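PDB 4Z9E: DNA/RNA-binding protein Alba from Thermoplasma volcanium, which probably binds double-stranded DNA tightly but without sequence specificity and takes part in compacting it. Local coordinates for residues V47-I50 against T51-F55; G10-T14 against M15-L19. All blocks are in the same frame, centred on the assembly; numbering follows the deposited sequence.

Contact 1. Residues V47-I50 against T51-F55; sequences VAEI and TRHKF
Ile50 lays its CG2 methyl against the rim of the Phe55 ring, 3.6 Å from Phe55 CE2 and close to the ring plane, so the phenyl is met at its edge and not over a face. The two side chains run alongside each other and point the same way, while CB of Lys54 lies over one face of the ring, offset toward the rim. Elsewhere round the helix, Glu49 and Arg52 also lie side by side: Arg52 NH1 reaches Glu49 OE2 at 3.0 Å on its syn side in a salt bridge. The carboxylate and guanidinium planes are 40° apart and the bond is bent, 132° at the hydrogen. On its way there the Arg52 chain passes over the backbone, its CG 3.3 Å from Ala48 O. Both residues belong to helix 41-55, one of the two helices that accompany the mixed sheet of the Alba fold, and the carboxylate sits where this helix meets strand 60-69 and the partner subunit. Glu49 OE2 is also hydrogen-bonded to Tyr61 OH, and OE1 to Thr68 OG1 of the second subunit. His53, whose CE1 is 3.6 Å from Glu49 OE1, packs on that same threonine of the second subunit. Within the same turns the Thr51 hydroxyl folds back beside its own backbone N (chi1 -71°) and donates to Val47 O, 2.8 Å from OG1; Thr51 N donates to this oxygen from the opposite face of its plane, at 3.1 Å. Ile50 O likewise takes two donors: Lys54 N, nearly straight at 2.9 Å, and His53 N from above the carbonyl plane.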
# COMPACT_ATOMS: atom_id res chain seq x y z
N VAL A 47 -9.80 -1.93 -3.38
CA VAL A 47 -10.85 -1.02 -3.83
C VAL A 47 -10.43 -0.32 -5.09
O VAL A 47 -11.17 -0.30 -6.06
CB VAL A 47 -11.23 0.02 -2.76
CG1 VAL A 47 -12.01 1.18 -3.36
CG2 VAL A 47 -12.03 -0.64 -1.64
N ALA A 48 -9.22 0.23 -5.09
CA ALA A 48 -8.72 0.94 -6.27
C ALA A 48 -8.46 0.03 -7.45
O ALA A 48 -8.58 0.45 -8.59
CB ALA A 48 -7.45 1.73 -5.95
N GLU A 49 -8.06 -1.20 -7.19
CA GLU A 49 -7.73 -2.09 -8.30
C GLU A 49 -8.98 -2.67 -8.96
O GLU A 49 -9.05 -2.79 -10.17
CB GLU A 49 -6.77 -3.18 -7.86
CG GLU A 49 -5.35 -2.66 -7.76
CD GLU A 49 -4.69 -2.60 -9.13
OE1 GLU A 49 -4.62 -3.66 -9.78
OE2 GLU A 49 -4.24 -1.52 -9.58
N ILE A 50 -9.98 -2.98 -8.15
CA ILE A 50 -11.25 -3.46 -8.69
C ILE A 50 -11.88 -2.37 -9.52
O ILE A 50 -12.37 -2.60 -10.64
CB ILE A 50 -12.21 -3.86 -7.55
CG1 ILE A 50 -11.74 -5.14 -6.91
CG2 ILE A 50 -13.61 -4.05 -8.07
CD1 ILE A 50 -12.31 -5.34 -5.53
N THR A 51 -11.85 -1.16 -8.97
CA THR A 51 -12.44 -0.02 -9.63
C THR A 51 -11.89 0.15 -11.04
O THR A 51 -12.63 0.31 -11.98
CB THR A 51 -12.18 1.27 -8.82
OG1 THR A 51 -12.96 1.25 -7.63
CG2 THR A 51 -12.57 2.48 -9.61
N ARG A 52 -10.58 0.11 -11.19
CA ARG A 52 -10.00 0.37 -12.51
C ARG A 52 -9.98 -0.84 -13.45
O ARG A 52 -9.68 -0.71 -14.63
CB ARG A 52 -8.61 0.95 -12.36
CG ARG A 52 -7.63 -0.02 -11.76
CD ARG A 52 -6.43 0.75 -11.24
NE ARG A 52 -5.63 1.22 -12.35
CZ ARG A 52 -4.65 0.51 -12.91
NH1 ARG A 52 -4.34 -0.71 -12.43
NH2 ARG A 52 -3.97 1.02 -13.93
N HIS A 53 -10.31 -2.01 -12.93
CA HIS A 53 -10.39 -3.20 -13.75
C HIS A 53 -11.79 -3.44 -14.25
O HIS A 53 -12.02 -3.64 -15.43
CB HIS A 53 -9.85 -4.40 -12.99
CG HIS A 53 -8.34 -4.52 -13.07
ND1 HIS A 53 -7.52 -3.46 -12.89
CD2 HIS A 53 -7.53 -5.61 -13.35
CE1 HIS A 53 -6.25 -3.85 -13.04
NE2 HIS A 53 -6.25 -5.17 -13.32
N LYS A 54 -12.76 -3.41 -13.37
CA LYS A 54 -14.08 -3.74 -13.81
C LYS A 54 -14.93 -2.52 -14.10
O LYS A 54 -15.73 -2.57 -15.03
CB LYS A 54 -14.75 -4.70 -12.84
CG LYS A 54 -14.14 -6.09 -12.86
CD LYS A 54 -14.02 -6.60 -11.44
CE LYS A 54 -13.45 -8.00 -11.39
NZ LYS A 54 -13.29 -8.35 -9.95
N PHE A 55 -14.75 -1.43 -13.36
CA PHE A 55 -15.80 -0.40 -13.31
C PHE A 55 -15.53 1.01 -13.84
O PHE A 55 -16.44 1.62 -14.35
CB PHE A 55 -16.39 -0.35 -11.91
CG PHE A 55 -16.86 -1.68 -11.42
CD1 PHE A 55 -18.07 -2.21 -11.87
CD2 PHE A 55 -16.11 -2.40 -10.52
CE1 PHE A 55 -18.51 -3.45 -11.41
CE2 PHE A 55 -16.55 -3.63 -10.06
CZ PHE A 55 -17.75 -4.16 -10.50

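Contact 2. Residues G10-T14 against M15-L19; sequences GKKPT and MNYVL
With CG anti to the carbonyl carbon in both residues (chi1 -59° in Tyr17, -71° in Asn16), the phenol of Tyr17 and the amide of Asn16 swing back from the helix toward the loop that precedes it. The Tyr17 hydroxyl accepts a hydrogen bond from the backbone of the loop, Lys12 N to Tyr17 OH 3.2 Å. Lys12 crosses the tyrosine at about a right angle, placing its CB 3.4 Å from Tyr17 OH before its extended chain leads away, and Lys12 O approaches the ring at its edge, 3.4 Å from Tyr17 CE2. A leucine in place of Tyr17 would probably leave Lys12 N without this acceptor and let the loop shift against the helix. Asn16 grips Pro13 O twice from one face of the carbonyl plane, through its ND2 at 3.1 Å, with the oxygen lying in the amide plane, and through its backbone N at 3.0 Å. One residue on, Thr14 O receives Val18 N, a regular bond of the first helical turn. Lys43 NZ, from helix 41-55, ties down Gly10 O and Lys12 O. The arrangement is the entry to the helix of a beta-alpha-beta crossover, strand 6-8 through helix 14-25 to strand 31-37, and its loop carries Lys11, the predicted acetylation site, beside Lys12, consistent with the lysine pair that contacts DNA in relatives of the Alba family.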
# COMPACT_ATOMS: atom_id res chain seq x y z
N GLY A 10 -12.89 1.34 5.59
CA GLY A 10 -12.95 0.63 6.87
C GLY A 10 -13.43 -0.82 6.76
O GLY A 10 -12.95 -1.59 5.91
N LYS A 11 -14.40 -1.18 7.60
CA LYS A 11 -14.74 -2.59 7.80
C LYS A 11 -15.85 -3.16 6.91
O LYS A 11 -16.00 -4.38 6.85
CB LYS A 11 -14.99 -2.91 9.30
CG LYS A 11 -13.72 -2.95 10.16
CD LYS A 11 -12.58 -3.80 9.56
CE LYS A 11 -11.22 -3.54 10.22
NZ LYS A 11 -10.71 -2.13 10.07
N LYS A 12 -16.62 -2.30 6.23
CA LYS A 12 -17.66 -2.74 5.29
C LYS A 12 -17.12 -3.61 4.13
O LYS A 12 -15.92 -3.59 3.83
CB LYS A 12 -18.38 -1.53 4.71
CG LYS A 12 -19.14 -0.71 5.74
CD LYS A 12 -19.77 0.50 5.09
CE LYS A 12 -20.49 1.35 6.13
NZ LYS A 12 -21.21 2.45 5.45
N PRO A 13 -17.99 -4.41 3.48
CA PRO A 13 -17.50 -5.14 2.31
C PRO A 13 -16.94 -4.23 1.22
O PRO A 13 -17.44 -3.13 1.00
CB PRO A 13 -18.74 -5.89 1.85
CG PRO A 13 -19.39 -6.25 3.15
CD PRO A 13 -19.26 -4.98 3.96
N THR A 14 -15.90 -4.73 0.57
CA THR A 14 -15.09 -3.96 -0.35
C THR A 14 -15.91 -3.22 -1.41
O THR A 14 -15.60 -2.05 -1.75
CB THR A 14 -14.04 -4.92 -0.98
OG1 THR A 14 -13.24 -5.43 0.08
CG2 THR A 14 -13.12 -4.22 -1.96
N MET A 15 -16.97 -3.87 -1.91
CA MET A 15 -17.75 -3.33 -3.01
C MET A 15 -18.49 -2.06 -2.62
O MET A 15 -18.72 -1.21 -3.47
CB MET A 15 -18.69 -4.37 -3.58
CG MET A 15 -17.97 -5.52 -4.28
SD MET A 15 -16.93 -4.99 -5.65
CE MET A 15 -16.92 -6.47 -6.66
N ASN A 16 -18.85 -1.91 -1.34
CA ASN A 16 -19.38 -0.62 -0.86
C ASN A 16 -18.48 0.53 -1.21
O ASN A 16 -18.93 1.57 -1.68
CB ASN A 16 -19.60 -0.62 0.66
CG ASN A 16 -20.75 -1.49 1.05
OD1 ASN A 16 -21.90 -1.04 1.02
ND2 ASN A 16 -20.47 -2.75 1.33
N TYR A 17 -17.18 0.32 -1.00
CA TYR A 17 -16.23 1.38 -1.24
C TYR A 17 -16.03 1.59 -2.73
O TYR A 17 -15.85 2.72 -3.18
CB TYR A 17 -14.94 1.11 -0.48
CG TYR A 17 -15.16 1.00 1.02
CD1 TYR A 17 -15.53 2.11 1.78
CD2 TYR A 17 -15.02 -0.22 1.68
CE1 TYR A 17 -15.76 2.00 3.16
CE2 TYR A 17 -15.23 -0.34 3.05
CZ TYR A 17 -15.59 0.77 3.79
OH TYR A 17 -15.77 0.62 5.15
N VAL A 18 -16.09 0.50 -3.50
CA VAL A 18 -15.97 0.62 -4.95
C VAL A 18 -17.15 1.43 -5.48
O VAL A 18 -17.01 2.28 -6.37
CB VAL A 18 -15.91 -0.77 -5.63
CG1 VAL A 18 -15.90 -0.63 -7.15
CG2 VAL A 18 -14.68 -1.54 -5.18
N LEU A 19 -18.32 1.19 -4.89
CA LEU A 19 -19.54 1.90 -5.24
C LEU A 19 -19.44 3.39 -4.93
O LEU A 19 -19.79 4.23 -5.78
CB LEU A 19 -20.74 1.28 -4.52
CG LEU A 19 -22.15 1.77 -4.91
CD1 LEU A 19 -22.44 1.62 -6.41
CD2 LEU A 19 -23.19 1.04 -4.09

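Overall arrangement
The centres of the two contacts are about 12 Å apart, and they meet where helix 14-25 packs on helix 41-55. Val47 of contact 1 is one link, its CG2 3.6 Å from Tyr17 CB and 3.8 Å from Thr14 CG2, so it packs on the first turn that contact 2 organises. Farther along, Val18 of contact 2 is the other, its CG1 3.5 Å from Thr51 OG1 and 3.8 Å from Phe55 CD2. The two contacts differ in what lies beyond them: residues 47-55 reach the second subunit through Glu49 and His53, whereas residues 10-19 touch no other chain of the assembly and include the lysine-bearing loop, which probably faces nucleic acid.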